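Local coordinates for protein cytochrome P450 268A2 Cyp268A2 (Mycobacterium marinum, PDB 6BLD) that is a haem protein of the cytochrome P450 family that binds (3E,5E)-6,10-dimethylundeca-3,5,9-trien-2-one in an internal pocket, at residues T265-S270 against N407-I412; P10-D15 against S43-V48. All blocks are in the same frame, centred on the assembly; numbering follows the deposited sequence.

Contact 1: T265-S270 against N407-I412; sequences TRQTIS and NFVHAI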
loop_
_atom_site.group_PDB
_atom_site.type_symbol
_atom_site.label_atom_id
_atom_site.label_comp_id
_atom_site.label_asym_id
_atom_site.label_seq_id
_atom_site.Cartn_x
_atom_site.Cartn_y
_atom_site.Cartn_z
ATOM N N THR A 265 2.359 -4.840 -2.968
ATOM C CA THR A 265 2.297 -6.132 -3.646
ATOM C C THR A 265 2.984 -7.218 -2.829
ATOM O O THR A 265 2.507 -8.357 -2.771
ATOM C CB THR A 265 2.930 -6.025 -5.034
ATOM O OG1 THR A 265 2.380 -4.895 -5.719
ATOM C CG2 THR A 265 2.663 -7.287 -5.849
ATOM N N ARG A 266 4.105 -6.879 -2.187
ATOM C CA ARG A 266 4.830 -7.861 -1.388
ATOM C C ARG A 266 3.964 -8.403 -0.256
ATOM O O ARG A 266 3.967 -9.611 0.012
ATOM C CB ARG A 266 6.116 -7.234 -0.846
ATOM C CG ARG A 266 6.640 -7.822 0.451
ATOM C CD ARG A 266 7.833 -7.007 0.935
ATOM N NE ARG A 266 8.460 -7.570 2.126
ATOM C CZ ARG A 266 9.724 -7.347 2.475
ATOM N NH1 ARG A 266 10.496 -6.575 1.721
ATOM N NH2 ARG A 266 10.218 -7.897 3.576
ATOM N N GLN A 267 3.200 -7.532 0.409
ATOM C CA GLN A 267 2.343 -8.003 1.492
ATOM C C GLN A 267 1.148 -8.782 0.954
ATOM O O GLN A 267 0.727 -9.774 1.560
ATOM C CB GLN A 267 1.874 -6.829 2.354
ATOM C CG GLN A 267 2.994 -5.988 2.960
ATOM C CD GLN A 267 4.125 -6.818 3.548
ATOM O OE1 GLN A 267 3.898 -7.857 4.168
ATOM N NE2 GLN A 267 5.353 -6.349 3.363
ATOM N N THR A 268 0.590 -8.350 -0.181
ATOM C CA THR A 268 -0.542 -9.065 -0.763
ATOM C C THR A 268 -0.158 -10.484 -1.169
ATOM O O THR A 268 -0.977 -11.403 -1.060
ATOM C CB THR A 268 -1.092 -8.294 -1.966
ATOM O OG1 THR A 268 -1.386 -6.945 -1.577
ATOM C CG2 THR A 268 -2.365 -8.945 -2.489
ATOM N N ILE A 269 1.082 -10.685 -1.620
ATOM C CA ILE A 269 1.530 -12.029 -1.973
ATOM C C ILE A 269 1.638 -12.901 -0.727
ATOM O O ILE A 269 1.210 -14.063 -0.726
ATOM C CB ILE A 269 2.862 -11.962 -2.742
ATOM C CG1 ILE A 269 2.651 -11.320 -4.117
ATOM C CG2 ILE A 269 3.466 -13.352 -2.892
ATOM C CD1 ILE A 269 3.931 -10.833 -4.772
ATOM N N SER A 270 2.199 -12.357 0.356
ATOM C CA SER A 270 2.308 -13.116 1.599
ATOM C C SER A 270 0.932 -13.416 2.182
ATOM O O SER A 270 0.651 -14.553 2.582
ATOM C CB SER A 270 3.164 -12.353 2.609
ATOM O OG SER A 270 4.498 -12.232 2.153
ATOM N N ASN A 407 0.264 1.097 12.039
ATOM C CA ASN A 407 -1.040 1.666 11.720
ATOM C C ASN A 407 -1.168 2.072 10.256
ATOM O O ASN A 407 -2.136 2.751 9.897
ATOM C CB ASN A 407 -1.324 2.874 12.621
ATOM C CG ASN A 407 -0.221 3.925 12.566
ATOM O OD1 ASN A 407 0.191 4.359 11.489
ATOM N ND2 ASN A 407 0.254 4.343 13.735
ATOM N N PHE A 408 -0.221 1.682 9.404
ATOM C CA PHE A 408 -0.242 2.079 8.000
ATOM C C PHE A 408 -0.370 0.880 7.071
ATOM O O PHE A 408 -1.313 0.824 6.275
ATOM C CB PHE A 408 1.016 2.894 7.665
ATOM C CG PHE A 408 1.043 3.431 6.257
ATOM C CD1 PHE A 408 -0.131 3.764 5.599
ATOM C CD2 PHE A 408 2.247 3.605 5.593
ATOM C CE1 PHE A 408 -0.106 4.256 4.306
ATOM C CE2 PHE A 408 2.281 4.100 4.299
ATOM C CZ PHE A 408 1.101 4.426 3.655
ATOM N N VAL A 409 0.548 -0.081 7.145
ATOM C CA VAL A 409 0.590 -1.207 6.220
ATOM C C VAL A 409 0.337 -2.494 6.993
ATOM O O VAL A 409 0.936 -2.718 8.052
ATOM C CB VAL A 409 1.934 -1.271 5.468
ATOM C CG1 VAL A 409 2.063 -2.583 4.706
ATOM C CG2 VAL A 409 2.063 -0.090 4.515
ATOM N N HIS A 410 -0.559 -3.329 6.466
ATOM C CA HIS A 410 -0.822 -4.671 6.988
ATOM C C HIS A 410 0.248 -5.594 6.423
ATOM O O HIS A 410 0.129 -6.116 5.313
ATOM C CB HIS A 410 -2.226 -5.126 6.603
ATOM C CG HIS A 410 -2.651 -6.411 7.244
ATOM N ND1 HIS A 410 -3.504 -7.301 6.628
ATOM C CD2 HIS A 410 -2.351 -6.950 8.449
ATOM C CE1 HIS A 410 -3.708 -8.335 7.423
ATOM N NE2 HIS A 410 -3.020 -8.147 8.535
ATOM N N ALA A 411 1.314 -5.800 7.191
ATOM C CA ALA A 411 2.522 -6.426 6.677
ATOM C C ALA A 411 2.847 -7.710 7.424
ATOM O O ALA A 411 2.529 -7.867 8.607
ATOM C CB ALA A 411 3.716 -5.468 6.766
ATOM N N ILE A 412 3.497 -8.629 6.714
ATOM C CA ILE A 412 4.024 -9.862 7.286
ATOM C C ILE A 412 5.543 -9.778 7.231
ATOM O O ILE A 412 6.129 -9.709 6.142
ATOM C CB ILE A 412 3.510 -11.103 6.542
ATOM C CG1 ILE A 412 2.012 -11.299 6.792
ATOM C CG2 ILE A 412 4.287 -12.337 6.967
ATOM C CD1 ILE A 412 1.395 -12.415 5.970
HETATM O O HOH W 1 7.605 -7.943 4.912
HETATM O O HOH W 2 5.335 -9.894 3.325
#

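Contact 2: P10-D15 against S43-V48; sequences PYDTID and SWHPPV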
loop_
_atom_site.group_PDB
_atom_site.type_symbol
_atom_site.label_atom_id
_atom_site.label_comp_id
_atom_site.label_asym_id
_atom_site.label_seq_id
_atom_site.Cartn_x
_atom_site.Cartn_y
_atom_site.Cartn_z
ATOM N N PRO A 10 -16.424 15.498 22.508
ATOM C CA PRO A 10 -15.991 14.312 23.257
ATOM C C PRO A 10 -15.298 13.302 22.353
ATOM O O PRO A 10 -15.660 13.131 21.186
ATOM C CB PRO A 10 -17.301 13.751 23.826
ATOM C CG PRO A 10 -18.247 14.905 23.821
ATOM C CD PRO A 10 -17.875 15.721 22.622
ATOM N N TYR A 11 -14.283 12.643 22.902
ATOM C CA TYR A 11 -13.611 11.566 22.195
ATOM C C TYR A 11 -14.450 10.297 22.255
ATOM O O TYR A 11 -15.208 10.072 23.202
ATOM C CB TYR A 11 -12.227 11.300 22.791
ATOM C CG TYR A 11 -11.185 12.336 22.439
ATOM C CD1 TYR A 11 -11.044 12.798 21.136
ATOM C CD2 TYR A 11 -10.337 12.852 23.411
ATOM C CE1 TYR A 11 -10.090 13.747 20.813
ATOM C CE2 TYR A 11 -9.381 13.800 23.097
ATOM C CZ TYR A 11 -9.261 14.243 21.799
ATOM O OH TYR A 11 -8.308 15.187 21.488
ATOM N N ASP A 12 -14.308 9.464 21.229
ATOM C CA ASP A 12 -15.041 8.211 21.190
ATOM C C ASP A 12 -14.494 7.236 22.229
ATOM O O ASP A 12 -13.336 7.314 22.651
ATOM C CB ASP A 12 -14.971 7.588 19.795
ATOM C CG ASP A 12 -16.053 6.551 19.565
ATOM O OD1 ASP A 12 -17.164 6.934 19.144
ATOM O OD2 ASP A 12 -15.794 5.354 19.807
ATOM N N THR A 13 -15.355 6.307 22.643
ATOM C CA THR A 13 -14.947 5.289 23.605
ATOM C C THR A 13 -13.962 4.304 22.983
ATOM O O THR A 13 -13.006 3.874 23.640
ATOM C CB THR A 13 -16.184 4.562 24.140
ATOM O OG1 THR A 13 -16.837 5.382 25.115
ATOM C CG2 THR A 13 -15.810 3.229 24.774
ATOM N N ILE A 14 -14.166 3.955 21.712
ATOM C CA ILE A 14 -13.345 2.942 21.061
ATOM C C ILE A 14 -11.940 3.485 20.834
ATOM O O ILE A 14 -11.759 4.609 20.347
ATOM C CB ILE A 14 -13.990 2.496 19.740
ATOM C CG1 ILE A 14 -15.384 1.915 19.994
ATOM C CG2 ILE A 14 -13.108 1.482 19.027
ATOM C CD1 ILE A 14 -15.433 0.890 21.104
ATOM N N ASP A 15 -10.938 2.683 21.182
ATOM C CA ASP A 15 -9.541 3.068 21.032
ATOM C C ASP A 15 -9.056 2.701 19.634
ATOM O O ASP A 15 -9.029 1.520 19.270
ATOM C CB ASP A 15 -8.684 2.388 22.100
ATOM C CG ASP A 15 -7.198 2.542 21.846
ATOM O OD1 ASP A 15 -6.784 3.572 21.269
ATOM O OD2 ASP A 15 -6.437 1.629 22.229
ATOM N N SER A 43 -16.625 8.727 13.793
ATOM C CA SER A 43 -16.371 9.028 15.193
ATOM C C SER A 43 -15.091 9.842 15.331
ATOM O O SER A 43 -14.199 9.789 14.482
ATOM C CB SER A 43 -16.270 7.746 16.029
ATOM O OG SER A 43 -15.321 6.850 15.474
ATOM N N TRP A 44 -15.012 10.587 16.433
ATOM C CA TRP A 44 -13.897 11.481 16.724
ATOM C C TRP A 44 -12.962 10.820 17.730
ATOM O O TRP A 44 -13.414 10.303 18.758
ATOM C CB TRP A 44 -14.418 12.814 17.266
ATOM C CG TRP A 44 -13.363 13.841 17.563
ATOM C CD1 TRP A 44 -12.954 14.263 18.796
ATOM C CD2 TRP A 44 -12.600 14.593 16.610
ATOM N NE1 TRP A 44 -11.980 15.223 18.670
ATOM C CE2 TRP A 44 -11.743 15.443 17.339
ATOM C CE3 TRP A 44 -12.553 14.625 15.213
ATOM C CZ2 TRP A 44 -10.851 16.315 16.717
ATOM C CZ3 TRP A 44 -11.666 15.491 14.597
ATOM C CH2 TRP A 44 -10.829 16.324 15.350
ATOM N N HIS A 45 -11.668 10.845 17.439
ATOM C CA HIS A 45 -10.665 10.149 18.229
ATOM C C HIS A 45 -9.462 11.055 18.431
ATOM O O HIS A 45 -9.221 11.964 17.631
ATOM C CB HIS A 45 -10.228 8.846 17.547
ATOM C CG HIS A 45 -11.334 7.854 17.372
ATOM N ND1 HIS A 45 -11.475 6.748 18.181
ATOM C CD2 HIS A 45 -12.354 7.803 16.483
ATOM C CE1 HIS A 45 -12.536 6.058 17.799
ATOM N NE2 HIS A 45 -13.087 6.678 16.770
ATOM N N PRO A 46 -8.692 10.836 19.496
ATOM C CA PRO A 46 -7.442 11.587 19.685
ATOM C C PRO A 46 -6.374 11.114 18.714
ATOM O O PRO A 46 -6.492 10.023 18.137
ATOM C CB PRO A 46 -7.058 11.267 21.137
ATOM C CG PRO A 46 -7.687 9.946 21.402
ATOM C CD PRO A 46 -8.981 9.951 20.638
ATOM N N PRO A 47 -5.316 11.900 18.507
ATOM C CA PRO A 47 -4.279 11.510 17.541
ATOM C C PRO A 47 -3.572 10.227 17.953
ATOM O O PRO A 47 -3.670 9.756 19.087
ATOM C CB PRO A 47 -3.317 12.704 17.545
ATOM C CG PRO A 47 -4.113 13.843 18.100
ATOM C CD PRO A 47 -5.053 13.229 19.087
ATOM N N VAL A 48 -2.842 9.656 16.989
ATOM C CA VAL A 48 -2.096 8.425 17.235
ATOM C C VAL A 48 -1.111 8.644 18.374
ATOM O O VAL A 48 -0.315 9.591 18.358
ATOM C CB VAL A 48 -1.379 7.971 15.954
ATOM C CG1 VAL A 48 -0.419 6.829 16.254
ATOM C CG2 VAL A 48 -2.388 7.560 14.898
#

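Contact 1: T265-S270 against N407-I412
V409 opens the contact by resting its CG1 on CG of Q267 of the long helix 247-278, which faces the loop leading into strand 411-418. In the cytochrome P450 fold this helix corresponds to helix I, which runs past the haem; T265 touches the porphyrin here, and F408, just ahead of V409, lines the pocket of the bound (3E,5E)-6,10-dimethylundeca-3,5,9-trien-2-one. H410 contributes its backbone: H410 O lies 3.5 Å from Q267 CB and is hydrogen-bonded to H271 NE2, while the H410 imidazole stacks on H271 and uses ND1 on A305 O. At A411 the methyl CB packs 3.5 Å from CD of the Q267 amide. The bend of Q267 at chi2 (-44°) carries this amide over A411, and its rotation about chi3 presents OE1 to the strand. I412 N then donates to OE1 of Q267 at 2.7 Å, a nearly straight bond (168°) whose donor lies above the carbonyl plane. The isoleucine side chain closes over the next helical turn, I412 CD1 lying 3.8 Å from CB of S270. Two waters complete the buried polar join. One accepts from Q267 NE2 and, weakly, from R266 NH2, and donates to I412 O; the other donates to both Q267 OE1 and I412 O, so OE1 is gripped by a backbone N-H and a water. That second water also lies 2.7 Å from OG of S270.

Contact 2: P10-D15 against S43-V48
Y11 meets P46 with one face of its ring and lies beside the indole of W44, where the N-terminal loop covers the edge strand 42-45 of the mixed sheet. From CB, which only grazes P46 CD, the ring extends with Y11 CG 3.7 Å from P46 CD, and that proline carbon sits over the face of the phenol in a CH-pi contact. Y11 CD1 comes to 3.4 Å from W44 CD1, and Y11 CE1 to 3.2 Å from W44 NE1. The Y11 ring and the five-membered ring of W44 are only 11° from parallel but slid so far that they barely overlap. Farther out, Y11 CZ meets P46 CB, and Y11 OH bonds to P59 O. Next along the loop, D12 N donates to W44 O at 2.8 Å, pinning the loop to the strand. D12 CB covers a face of the H45 ring, whose NE2 shares a 2.6 Å hydrogen bond with S43 OG. With D12 CG opposite the backbone N (chi1 -161°), OD2 accepts from I14 N in an Asx turn, and OD1 forms a salt bridge with R40 NE. The loop packs against both strand 42-45, bonded on to strand 61-64, and helix 26-39, where L36 touches D12, I14 and S43.

How the contacts relate
From the N terminus, the chain first lays down the loop 10-15, passes through helices 19-23 and 26-39, and returns as strand 42-45, so contact 2 closes a short loop that fixes the N-terminal segment to the outer strand of the mixed sheet. Contact 1 opens much later, on helix 247-278, and closes after 136 intervening residues when 407-412 enters strand 411-418. The two closures follow in series, neither enclosing nor crossing the other. Their centres lie about 26 Å apart, contact 2 toward the periphery and contact 1 near the middle of the chain, yet they meet where N407 ND2 packs 3.6 Å from V48 CG1.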